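PDB 5LKB: glutathione S-transferase omega-like 2, which uses glutathione as a one-cysteine thiol transferase, reducing dehydroascorbate, dimethylarsinic acid and beta-hydroxyethyl disulfide, and reacts with glutathionyl-(hydro)quinones. Local coordinates for residues Ser19-Ile24 and Ser174-Arg179; His73-Gly78 and Tyr138-Asp143; Pro134-Lys139 and Val160-Glu165; Asp143-Ser148 and Arg155-Val160. All blocks are in the same frame, centred on the assembly; numbering follows the deposited sequence.

How the contacts relate
Contacts 2, 3 and 4 lie within the thioredoxin-like N-terminal domain; contact 1 joins the N-terminal loop to its helix 174-182. Contacts 2 and 4 are the closest pair, with centres about 9 Å apart. Both use helix 141-148 and share Asp143. Contact 3 shares Tyr138 and Lys139 with contact 2 and Val160 with contact 4; the centres of contacts 3 and 4 are about 10 Å apart. The loop of contact 1 runs along edge strand 168-171. Its Phe20 packs on Tyr145 of contact 4, and Ile177 on Pro159. Both contacts hold glutathione-binding residues: Ser174 in contact 1, Arg155 and Val158 in contact 4. Contact 2 ends next to glutathione-binding Trp79.

Contact 1. Residues Ser19-Ile24 and Ser174-Arg179; sequences SFRETI and SSEIIR
Arg21 and Glu176 form a side-on salt bridge between the N-terminal loop and helix 174-182 of the thioredoxin-like domain. This helix follows the last strand of the sheet, 168-171. It begins at the glutathione-binding residue Ser174.

The ionic contact is bidentate. Arg21 NE donates to Glu176 OE1 at 2.8 Å, with an N-H...O angle of 159°. Both oxygens lie close to the guanidinium plane. The carboxylate is turned 46° from that plane, and the two nitrogens meet its oxygens from above the carboxylate plane. The Arg21 chain bends twice, at chi2 and again at chi3 (-68°), which brings its edge round to the helix. Glu176 reaches out with an extended chain, and the two side chains cross at about a right angle. Arg21 CD also lies against Glu176 OE1, 3.5 Å away.

Further hydrogen bonds hold both partners. Asn171 ND2 also donates to Glu176 OE1, while Arg21 NH1 donates to the backbone O of Ser18. The loop itself pairs with the sheet edge through backbone bonds of Glu22 with Val170.

The second arm of the grip runs from Arg21 NH2 to Glu176 OE2, 2.8 Å.

Contact 2. Residues His73-Gly78 and Tyr138-Asp143; sequences HLDEKG and YKRISD
Arg140 reaches from the start of helix 141-148 to a type I beta turn, Asp75 to Gly78, in the loop after strand 66-69. Its CB points toward that turn. The chain bends at chi2 (-73°) and then runs straight through chi3. Arg140 CD passes 3.7 Å from Lys77 O. Arg140 NE lies 4.1 Å from Lys77 CB, which sits over one face of the guanidinium and comes to 3.6 Å from Arg140 CZ.

At the tip the grip on Asp75 is end-on. Arg140 NH1 donates to Asp75 OD1 at 2.8 Å, on the syn side but 21° out of the carboxylate plane. Arg140 NH2 gives a longer bond of 3.3 Å to the syn lone pair of Asp75 OD2. Arg140 NH1 also makes a weak bond to Gly78 O at the guanidinium edge, 2.8 Å. Two waters extend the contact, linking Lys77 O to the backbone N and to OG of Ser142.

Asp75 OD1 also takes a weak bond from Lys77 N, so one carboxylate oxygen serves both the turn and the arginine. Together these bonds tie the turn just before glutathione-binding Trp79 to the helix start. The paired guanidinium and the Lys77 N-H would be expected to stabilise the ionised form of Asp75.

Contact 3. Residues Pro134-Lys139 and Val160-Glu165; sequences PHYGYK and VLWDLE
Strand 160-163 of the thioredoxin-like sheet and the residues just after it meet the loop that leads into helix 141-148. Tyr136, Trp162, His135 and Leu164 carry the contact.

Trp162 NE1 donates to Tyr136 OH at 2.9 Å, with an N-H...O angle of 160°. The indole N-H is thus satisfied inside the fold. The phenol oxygen lies in the indole plane. The Trp162 side chain points toward the loop with CG anti to the backbone N (chi1 -179°), which places NE1 at the tyrosine. The two rings meet rim to rim with planes 71° apart, and neither covers the face of the other. Tyr136 CE2 and Trp162 CZ2 touch at 3.9 Å.

Leu164 works mainly through its CD2 methyl. Leu164 CD2 sits over the centre of the His135 ring, 3.4 Å from the centroid and almost straight above it, a CH-pi contact. Pro134 CG lies over the opposite face, toward its rim, so the imidazole is sandwiched. Leu164 CD2 is also 3.5 Å from Tyr136 OH.

A water that donates to Leu164 O also lies very close to Tyr136 OH. At the end of the strand, Asp163 OD1 accepts from Glu165 N in an Asx turn. Trp162 also packs on Leu144, joining sheet to helix as in the layered thioredoxin fold.

Contact 4. Residues Asp143-Ser148 and Arg155-Val160; sequences DLYYKS and RFTVPV
Helix 141-148 faces the loop 155-160 with Tyr145 and Phe156 closest, their CA atoms 6.9 Å apart, and the loop makes an inverse gamma turn centred on Phe156. It then passes the cis peptide bond before Pro159, the cis-proline loop of the thioredoxin fold. Arg155 and Val158 of this loop bind glutathione.

Tyr145, Tyr146 and Phe156 form an aromatic cluster. Phe156 turns its edge to the faces of both tyrosines in offset edge-to-face pairs. Its ring plane is 64° from that of Tyr145 and 71° from that of Tyr146. Phe156 CG lies beside the backbone N, and the ring reaches the helix between the two tyrosines. Phe156 CD1 packs on Tyr145 CB at 3.8 Å, while Phe156 CZ comes to 3.4 Å from Tyr146 OH. Phe156 CA adds a CH-pi contact over the Tyr145 face, 4.0 Å from the centroid.

On the far end of the Tyr145 ring, Val160 CG2 lies 3.7 Å from Tyr145 CE1. The hydroxyl also accepts from Asn172 ND2, so two hydrogen bonds fix it beside the glutathione-binding loop. Its own proton goes to the backbone: Tyr145 OH donates to Thr157 O at 2.6 Å, tilted 26° from the carbonyl plane.

Contact 1. Residues Ser19-Ile24 and Ser174-Arg179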
# COMPACT_ATOMS: atom_id res chain seq x y z
N SER A 19 -27.79 -13.27 12.48
CA SER A 19 -29.10 -13.83 12.73
C SER A 19 -29.16 -14.76 13.92
O SER A 19 -30.26 -14.94 14.46
CB SER A 19 -29.55 -14.66 11.53
OG SER A 19 -29.49 -13.85 10.40
N PHE A 20 -28.07 -15.35 14.38
CA PHE A 20 -28.11 -16.36 15.44
C PHE A 20 -27.53 -15.72 16.69
O PHE A 20 -26.33 -15.44 16.77
CB PHE A 20 -27.38 -17.64 15.07
CG PHE A 20 -27.95 -18.32 13.87
CD1 PHE A 20 -27.51 -17.99 12.60
CD2 PHE A 20 -28.96 -19.27 14.00
CE1 PHE A 20 -28.03 -18.61 11.48
CE2 PHE A 20 -29.51 -19.87 12.89
CZ PHE A 20 -29.04 -19.54 11.61
N ARG A 21 -28.35 -15.54 17.71
CA ARG A 21 -28.00 -14.67 18.81
C ARG A 21 -28.32 -15.29 20.17
O ARG A 21 -28.37 -14.57 21.18
CB ARG A 21 -28.77 -13.35 18.65
CG ARG A 21 -28.56 -12.73 17.25
CD ARG A 21 -27.09 -12.30 16.91
NE ARG A 21 -26.69 -11.16 17.76
CZ ARG A 21 -26.79 -9.87 17.42
NH1 ARG A 21 -27.27 -9.51 16.24
NH2 ARG A 21 -26.47 -8.93 18.28
N GLU A 22 -28.36 -16.60 20.22
CA GLU A 22 -28.66 -17.30 21.47
C GLU A 22 -27.44 -17.46 22.36
O GLU A 22 -26.30 -17.09 22.00
CB GLU A 22 -29.38 -18.62 21.20
CG GLU A 22 -30.94 -18.39 21.09
CD GLU A 22 -31.65 -18.44 22.43
OE1 GLU A 22 -30.95 -18.52 23.45
OE2 GLU A 22 -32.92 -18.37 22.39
N THR A 23 -27.65 -17.97 23.56
CA THR A 23 -26.59 -18.12 24.55
C THR A 23 -26.61 -19.54 25.09
O THR A 23 -27.44 -20.36 24.69
CB THR A 23 -26.70 -17.08 25.66
OG1 THR A 23 -25.47 -17.07 26.40
CG2 THR A 23 -27.91 -17.36 26.61
N ILE A 24 -25.62 -19.83 25.91
CA ILE A 24 -25.41 -21.13 26.55
C ILE A 24 -25.36 -20.88 28.04
O ILE A 24 -24.62 -20.00 28.50
CB ILE A 24 -24.10 -21.79 26.08
CG1 ILE A 24 -24.09 -22.01 24.58
CG2 ILE A 24 -23.87 -23.13 26.85
CD1 ILE A 24 -22.78 -22.52 24.09
N SER A 174 -19.72 -12.52 16.65
CA SER A 174 -18.47 -12.68 17.38
C SER A 174 -18.49 -11.93 18.72
O SER A 174 -17.83 -12.34 19.67
CB SER A 174 -17.26 -12.25 16.52
OG SER A 174 -17.24 -10.83 16.29
N SER A 175 -19.18 -10.78 18.79
CA SER A 175 -19.14 -9.98 20.00
C SER A 175 -19.87 -10.71 21.13
O SER A 175 -19.55 -10.44 22.30
CB SER A 175 -19.80 -8.61 19.77
OG SER A 175 -21.19 -8.70 19.48
N GLU A 176 -20.81 -11.60 20.77
CA GLU A 176 -21.59 -12.34 21.78
C GLU A 176 -20.89 -13.66 22.07
O GLU A 176 -20.86 -14.11 23.22
CB GLU A 176 -23.01 -12.56 21.29
CG GLU A 176 -23.81 -11.25 21.35
CD GLU A 176 -25.16 -11.30 20.64
OE1 GLU A 176 -25.51 -12.31 19.99
OE2 GLU A 176 -25.90 -10.30 20.69
N ILE A 177 -20.35 -14.32 21.03
CA ILE A 177 -19.60 -15.56 21.31
C ILE A 177 -18.51 -15.31 22.34
O ILE A 177 -18.30 -16.12 23.25
CB ILE A 177 -19.04 -16.17 20.00
CG1 ILE A 177 -20.16 -16.64 19.08
CG2 ILE A 177 -18.02 -17.30 20.27
CD1 ILE A 177 -19.70 -16.90 17.61
N ILE A 178 -17.78 -14.19 22.25
CA ILE A 178 -16.72 -13.97 23.23
C ILE A 178 -17.26 -13.69 24.64
O ILE A 178 -16.57 -13.94 25.63
CB ILE A 178 -15.73 -12.89 22.71
CG1 ILE A 178 -16.41 -11.52 22.58
CG2 ILE A 178 -15.06 -13.40 21.45
CD1 ILE A 178 -15.46 -10.44 21.96
N ARG A 179 -18.50 -13.19 24.74
CA ARG A 179 -19.14 -13.06 26.04
C ARG A 179 -19.53 -14.43 26.56
O ARG A 179 -19.33 -14.74 27.75
CB ARG A 179 -20.35 -12.13 25.91
CG ARG A 179 -20.03 -10.64 25.76
CD ARG A 179 -19.29 -10.06 26.96
NE ARG A 179 -18.72 -8.72 26.68
CZ ARG A 179 -19.34 -7.57 26.83
NH1 ARG A 179 -20.61 -7.55 27.30
NH2 ARG A 179 -18.72 -6.43 26.56

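Contact 2. Residues His73-Gly78 and Tyr138-Asp143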
# COMPACT_ATOMS: atom_id res chain seq x y z
N HIS A 73 -9.63 -19.12 0.98
CA HIS A 73 -10.19 -18.61 -0.25
C HIS A 73 -11.72 -18.55 -0.17
O HIS A 73 -12.40 -19.59 -0.01
CB HIS A 73 -9.75 -19.39 -1.48
CG HIS A 73 -10.26 -18.80 -2.76
ND1 HIS A 73 -11.07 -19.49 -3.64
CD2 HIS A 73 -10.08 -17.57 -3.29
CE1 HIS A 73 -11.34 -18.71 -4.67
NE2 HIS A 73 -10.77 -17.53 -4.47
N LEU A 74 -12.29 -17.35 -0.35
CA LEU A 74 -13.74 -17.16 -0.27
C LEU A 74 -14.30 -16.90 -1.67
O LEU A 74 -14.13 -15.82 -2.24
CB LEU A 74 -14.06 -16.05 0.72
CG LEU A 74 -15.54 -15.68 0.87
CD1 LEU A 74 -16.40 -16.83 1.39
CD2 LEU A 74 -15.65 -14.57 1.85
N ASP A 75 -14.96 -17.94 -2.27
CA ASP A 75 -15.58 -17.83 -3.58
C ASP A 75 -17.07 -17.51 -3.47
O ASP A 75 -17.58 -17.25 -2.37
CB ASP A 75 -15.24 -19.07 -4.43
CG ASP A 75 -15.97 -20.34 -4.00
OD1 ASP A 75 -17.01 -20.24 -3.31
OD2 ASP A 75 -15.46 -21.44 -4.34
N GLU A 76 -17.77 -17.49 -4.61
CA GLU A 76 -19.18 -17.08 -4.62
C GLU A 76 -20.06 -18.02 -3.82
O GLU A 76 -21.14 -17.59 -3.36
CB GLU A 76 -19.72 -17.01 -6.05
N LYS A 77 -19.69 -19.28 -3.68
CA LYS A 77 -20.49 -20.20 -2.85
C LYS A 77 -20.13 -20.20 -1.35
O LYS A 77 -20.61 -21.05 -0.59
CB LYS A 77 -20.43 -21.60 -3.45
CG LYS A 77 -21.13 -21.70 -4.80
CD LYS A 77 -21.11 -23.12 -5.34
CE LYS A 77 -21.73 -23.21 -6.73
NZ LYS A 77 -21.07 -22.30 -7.72
N GLY A 78 -19.25 -19.28 -0.89
CA GLY A 78 -19.02 -19.09 0.52
C GLY A 78 -17.87 -19.91 1.08
O GLY A 78 -17.26 -20.74 0.42
N TYR A 138 -19.38 -31.88 5.69
CA TYR A 138 -19.87 -30.82 4.81
C TYR A 138 -18.70 -30.13 4.09
O TYR A 138 -17.62 -29.96 4.67
CB TYR A 138 -20.64 -29.79 5.62
CG TYR A 138 -21.95 -30.25 6.24
CD1 TYR A 138 -22.80 -31.07 5.54
CD2 TYR A 138 -22.35 -29.76 7.49
CE1 TYR A 138 -24.04 -31.44 6.09
CE2 TYR A 138 -23.59 -30.14 8.04
CZ TYR A 138 -24.40 -30.97 7.32
OH TYR A 138 -25.63 -31.35 7.83
N LYS A 139 -18.91 -29.78 2.84
CA LYS A 139 -17.88 -29.06 2.10
C LYS A 139 -18.04 -27.56 2.20
O LYS A 139 -17.12 -26.82 1.82
CB LYS A 139 -17.88 -29.54 0.65
CG LYS A 139 -17.90 -31.04 0.60
CD LYS A 139 -17.39 -31.66 -0.69
CE LYS A 139 -18.15 -31.20 -1.93
NZ LYS A 139 -19.18 -32.18 -2.41
N ARG A 140 -19.18 -27.08 2.69
CA ARG A 140 -19.50 -25.66 2.69
C ARG A 140 -20.04 -25.26 4.04
O ARG A 140 -20.83 -25.98 4.65
CB ARG A 140 -20.49 -25.29 1.62
CG ARG A 140 -19.97 -25.45 0.20
CD ARG A 140 -18.96 -24.38 -0.19
NE ARG A 140 -18.44 -24.62 -1.51
CZ ARG A 140 -17.80 -23.69 -2.23
NH1 ARG A 140 -17.61 -22.49 -1.72
NH2 ARG A 140 -17.39 -23.95 -3.45
N ILE A 141 -19.61 -24.11 4.55
CA ILE A 141 -20.21 -23.62 5.78
C ILE A 141 -21.73 -23.36 5.61
O ILE A 141 -22.48 -23.40 6.59
CB ILE A 141 -19.42 -22.39 6.31
CG1 ILE A 141 -19.50 -22.36 7.83
CG2 ILE A 141 -19.92 -21.12 5.73
CD1 ILE A 141 -18.68 -21.34 8.52
N SER A 142 -22.17 -23.07 4.41
CA SER A 142 -23.61 -22.94 4.11
C SER A 142 -24.37 -24.21 4.51
O SER A 142 -25.54 -24.10 4.90
CB SER A 142 -23.86 -22.68 2.62
OG SER A 142 -23.36 -23.74 1.82
N ASP A 143 -23.72 -25.38 4.46
CA ASP A 143 -24.37 -26.63 4.88
C ASP A 143 -24.79 -26.58 6.35
O ASP A 143 -25.84 -27.12 6.71
CB ASP A 143 -23.50 -27.86 4.62
CG ASP A 143 -23.18 -28.07 3.12
OD1 ASP A 143 -24.03 -27.79 2.25
OD2 ASP A 143 -22.06 -28.56 2.82
O HOH W 1 -20.37 -21.86 2.11
O HOH W 2 -22.77 -22.84 -0.73

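Contact 3. Residues Pro134-Lys139 and Val160-Glu165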
# COMPACT_ATOMS: atom_id res chain seq x y z
N PRO A 134 -15.49 -32.03 10.47
CA PRO A 134 -15.32 -33.42 10.93
C PRO A 134 -16.58 -34.12 11.42
O PRO A 134 -16.51 -35.33 11.60
CB PRO A 134 -14.31 -33.29 12.07
CG PRO A 134 -14.66 -31.93 12.68
CD PRO A 134 -15.12 -31.06 11.53
N HIS A 135 -17.70 -33.43 11.61
CA HIS A 135 -18.88 -34.11 12.16
C HIS A 135 -19.79 -34.70 11.07
O HIS A 135 -20.31 -35.82 11.24
CB HIS A 135 -19.63 -33.14 13.07
CG HIS A 135 -18.80 -32.68 14.21
ND1 HIS A 135 -18.40 -33.51 15.23
CD2 HIS A 135 -18.20 -31.49 14.44
CE1 HIS A 135 -17.65 -32.84 16.08
NE2 HIS A 135 -17.52 -31.60 15.62
N TYR A 136 -19.94 -34.00 9.95
CA TYR A 136 -20.83 -34.40 8.87
C TYR A 136 -20.17 -34.49 7.51
O TYR A 136 -20.86 -34.80 6.53
CB TYR A 136 -22.00 -33.40 8.78
CG TYR A 136 -22.45 -32.94 10.14
CD1 TYR A 136 -23.22 -33.77 10.96
CD2 TYR A 136 -22.06 -31.72 10.65
CE1 TYR A 136 -23.58 -33.38 12.23
CE2 TYR A 136 -22.42 -31.31 11.91
CZ TYR A 136 -23.19 -32.14 12.71
OH TYR A 136 -23.52 -31.73 13.99
N GLY A 137 -18.89 -34.12 7.39
CA GLY A 137 -18.24 -34.02 6.09
C GLY A 137 -18.75 -32.93 5.17
O GLY A 137 -18.66 -33.07 3.94
N TYR A 138 -19.38 -31.88 5.69
CA TYR A 138 -19.87 -30.82 4.81
C TYR A 138 -18.70 -30.13 4.09
O TYR A 138 -17.62 -29.96 4.67
CB TYR A 138 -20.64 -29.79 5.62
CG TYR A 138 -21.95 -30.25 6.24
CD1 TYR A 138 -22.80 -31.07 5.54
CD2 TYR A 138 -22.35 -29.76 7.49
CE1 TYR A 138 -24.04 -31.44 6.09
CE2 TYR A 138 -23.59 -30.14 8.04
CZ TYR A 138 -24.40 -30.97 7.32
OH TYR A 138 -25.63 -31.35 7.83
N LYS A 139 -18.91 -29.78 2.84
CA LYS A 139 -17.88 -29.06 2.10
C LYS A 139 -18.04 -27.56 2.20
O LYS A 139 -17.12 -26.82 1.82
CB LYS A 139 -17.88 -29.54 0.65
CG LYS A 139 -17.90 -31.04 0.60
CD LYS A 139 -17.39 -31.66 -0.69
CE LYS A 139 -18.15 -31.20 -1.93
NZ LYS A 139 -19.18 -32.18 -2.41
N VAL A 160 -18.85 -19.43 13.60
CA VAL A 160 -20.08 -20.13 13.96
C VAL A 160 -19.84 -20.93 15.23
O VAL A 160 -18.91 -21.74 15.28
CB VAL A 160 -20.53 -21.04 12.81
CG1 VAL A 160 -21.68 -21.94 13.27
CG2 VAL A 160 -20.98 -20.22 11.59
N LEU A 161 -20.68 -20.70 16.24
CA LEU A 161 -20.69 -21.51 17.46
C LEU A 161 -21.87 -22.50 17.35
O LEU A 161 -23.03 -22.08 17.23
CB LEU A 161 -20.79 -20.64 18.70
CG LEU A 161 -20.88 -21.39 20.03
CD1 LEU A 161 -19.58 -22.15 20.30
CD2 LEU A 161 -21.19 -20.42 21.14
N TRP A 162 -21.54 -23.77 17.24
CA TRP A 162 -22.42 -24.87 16.78
C TRP A 162 -22.71 -25.81 17.93
O TRP A 162 -21.82 -26.14 18.72
CB TRP A 162 -21.68 -25.69 15.74
CG TRP A 162 -22.47 -26.88 15.12
CD1 TRP A 162 -22.27 -28.22 15.39
CD2 TRP A 162 -23.50 -26.81 14.13
NE1 TRP A 162 -23.09 -28.96 14.58
CE2 TRP A 162 -23.89 -28.15 13.85
CE3 TRP A 162 -24.14 -25.78 13.47
CZ2 TRP A 162 -24.87 -28.46 12.88
CZ3 TRP A 162 -25.14 -26.10 12.52
CH2 TRP A 162 -25.51 -27.42 12.28
N ASP A 163 -23.99 -26.28 17.99
CA ASP A 163 -24.40 -27.28 18.97
C ASP A 163 -24.55 -28.62 18.28
O ASP A 163 -25.41 -28.78 17.41
CB ASP A 163 -25.75 -26.90 19.60
CG ASP A 163 -26.24 -27.98 20.55
OD1 ASP A 163 -25.36 -28.65 21.11
OD2 ASP A 163 -27.48 -28.08 20.72
N LEU A 164 -23.71 -29.57 18.69
CA LEU A 164 -23.77 -30.93 18.13
C LEU A 164 -25.04 -31.68 18.53
O LEU A 164 -25.46 -32.57 17.79
CB LEU A 164 -22.55 -31.72 18.57
CG LEU A 164 -21.20 -31.26 17.98
CD1 LEU A 164 -20.07 -31.93 18.80
CD2 LEU A 164 -21.09 -31.56 16.48
N GLU A 165 -25.68 -31.31 19.62
CA GLU A 165 -26.86 -32.07 20.05
C GLU A 165 -28.10 -31.71 19.23
O GLU A 165 -28.83 -32.59 18.76
CB GLU A 165 -27.08 -31.81 21.53
CG GLU A 165 -26.12 -32.62 22.41
CD GLU A 165 -26.53 -32.67 23.88
OE1 GLU A 165 -27.68 -32.26 24.23
OE2 GLU A 165 -25.67 -33.10 24.68
O HOH W 3 -24.30 -33.56 15.48

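Contact 4. Residues Asp143-Ser148 and Arg155-Val160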
# COMPACT_ATOMS: atom_id res chain seq x y z
N ASP A 143 -23.72 -25.38 4.46
CA ASP A 143 -24.37 -26.63 4.88
C ASP A 143 -24.79 -26.58 6.35
O ASP A 143 -25.84 -27.12 6.71
CB ASP A 143 -23.50 -27.86 4.62
CG ASP A 143 -23.18 -28.07 3.12
OD1 ASP A 143 -24.03 -27.79 2.25
OD2 ASP A 143 -22.06 -28.56 2.82
N LEU A 144 -23.95 -26.02 7.22
CA LEU A 144 -24.31 -25.82 8.63
C LEU A 144 -25.49 -24.86 8.77
O LEU A 144 -26.41 -25.10 9.58
CB LEU A 144 -23.11 -25.28 9.41
CG LEU A 144 -21.93 -26.22 9.45
CD1 LEU A 144 -20.61 -25.54 9.96
CD2 LEU A 144 -22.25 -27.45 10.31
N TYR A 145 -25.49 -23.79 7.98
CA TYR A 145 -26.54 -22.78 8.03
C TYR A 145 -27.89 -23.38 7.61
O TYR A 145 -28.90 -23.20 8.30
CB TYR A 145 -26.16 -21.56 7.15
CG TYR A 145 -25.27 -20.55 7.85
CD1 TYR A 145 -23.89 -20.70 7.88
CD2 TYR A 145 -25.81 -19.46 8.45
CE1 TYR A 145 -23.10 -19.79 8.55
CE2 TYR A 145 -25.03 -18.53 9.12
CZ TYR A 145 -23.66 -18.70 9.16
OH TYR A 145 -22.94 -17.74 9.88
N TYR A 146 -27.90 -24.11 6.50
CA TYR A 146 -29.16 -24.71 6.03
C TYR A 146 -29.64 -25.82 6.97
O TYR A 146 -30.85 -26.01 7.16
CB TYR A 146 -28.99 -25.22 4.59
CG TYR A 146 -28.87 -24.14 3.53
CD1 TYR A 146 -29.71 -23.02 3.54
CD2 TYR A 146 -27.94 -24.24 2.51
CE1 TYR A 146 -29.62 -22.03 2.54
CE2 TYR A 146 -27.84 -23.23 1.50
CZ TYR A 146 -28.67 -22.14 1.55
OH TYR A 146 -28.61 -21.17 0.58
N LYS A 147 -28.71 -26.59 7.54
CA LYS A 147 -29.09 -27.56 8.57
C LYS A 147 -29.82 -26.88 9.72
O LYS A 147 -30.90 -27.32 10.14
CB LYS A 147 -27.86 -28.31 9.07
CG LYS A 147 -28.15 -29.38 10.13
CD LYS A 147 -29.13 -30.43 9.59
CE LYS A 147 -29.43 -31.45 10.66
NZ LYS A 147 -30.37 -32.51 10.19
N SER A 148 -29.25 -25.80 10.25
CA SER A 148 -29.87 -25.08 11.35
C SER A 148 -31.21 -24.49 10.94
O SER A 148 -32.21 -24.62 11.68
CB SER A 148 -28.92 -23.99 11.83
OG SER A 148 -29.16 -23.56 13.17
N ARG A 155 -25.78 -13.97 4.17
CA ARG A 155 -24.42 -14.47 3.98
C ARG A 155 -24.04 -15.48 5.05
O ARG A 155 -24.39 -15.33 6.22
CB ARG A 155 -23.44 -13.32 3.97
CG ARG A 155 -23.66 -12.37 2.76
CD ARG A 155 -22.95 -11.06 2.93
NE ARG A 155 -21.50 -11.18 2.89
CZ ARG A 155 -20.72 -10.90 1.83
NH1 ARG A 155 -21.26 -10.50 0.68
NH2 ARG A 155 -19.40 -11.03 1.92
N PHE A 156 -23.23 -16.46 4.63
CA PHE A 156 -22.84 -17.60 5.44
C PHE A 156 -21.52 -17.27 6.15
O PHE A 156 -20.43 -17.71 5.75
CB PHE A 156 -22.69 -18.83 4.56
CG PHE A 156 -23.83 -19.08 3.66
CD1 PHE A 156 -25.05 -19.45 4.18
CD2 PHE A 156 -23.70 -18.99 2.30
CE1 PHE A 156 -26.12 -19.67 3.35
CE2 PHE A 156 -24.77 -19.23 1.46
CZ PHE A 156 -25.99 -19.60 2.00
N THR A 157 -21.61 -16.47 7.20
CA THR A 157 -20.43 -15.85 7.79
C THR A 157 -19.77 -16.75 8.82
O THR A 157 -20.38 -17.69 9.35
CB THR A 157 -20.80 -14.53 8.48
OG1 THR A 157 -21.91 -14.76 9.39
CG2 THR A 157 -21.22 -13.47 7.48
N VAL A 158 -18.46 -16.49 9.04
CA VAL A 158 -17.73 -17.01 10.22
C VAL A 158 -17.62 -15.89 11.25
O VAL A 158 -17.67 -14.73 10.89
CB VAL A 158 -16.34 -17.60 9.88
CG1 VAL A 158 -16.50 -18.83 9.03
CG2 VAL A 158 -15.48 -16.55 9.14
N PRO A 159 -17.46 -16.22 12.52
CA PRO A 159 -17.41 -17.52 13.20
C PRO A 159 -18.82 -18.12 13.41
O PRO A 159 -19.82 -17.38 13.46
CB PRO A 159 -16.83 -17.16 14.56
CG PRO A 159 -17.33 -15.86 14.82
CD PRO A 159 -17.34 -15.14 13.52
N VAL A 160 -18.85 -19.43 13.60
CA VAL A 160 -20.08 -20.13 13.96
C VAL A 160 -19.84 -20.93 15.23
O VAL A 160 -18.91 -21.74 15.28
CB VAL A 160 -20.53 -21.04 12.81
CG1 VAL A 160 -21.68 -21.94 13.27
CG2 VAL A 160 -20.98 -20.22 11.59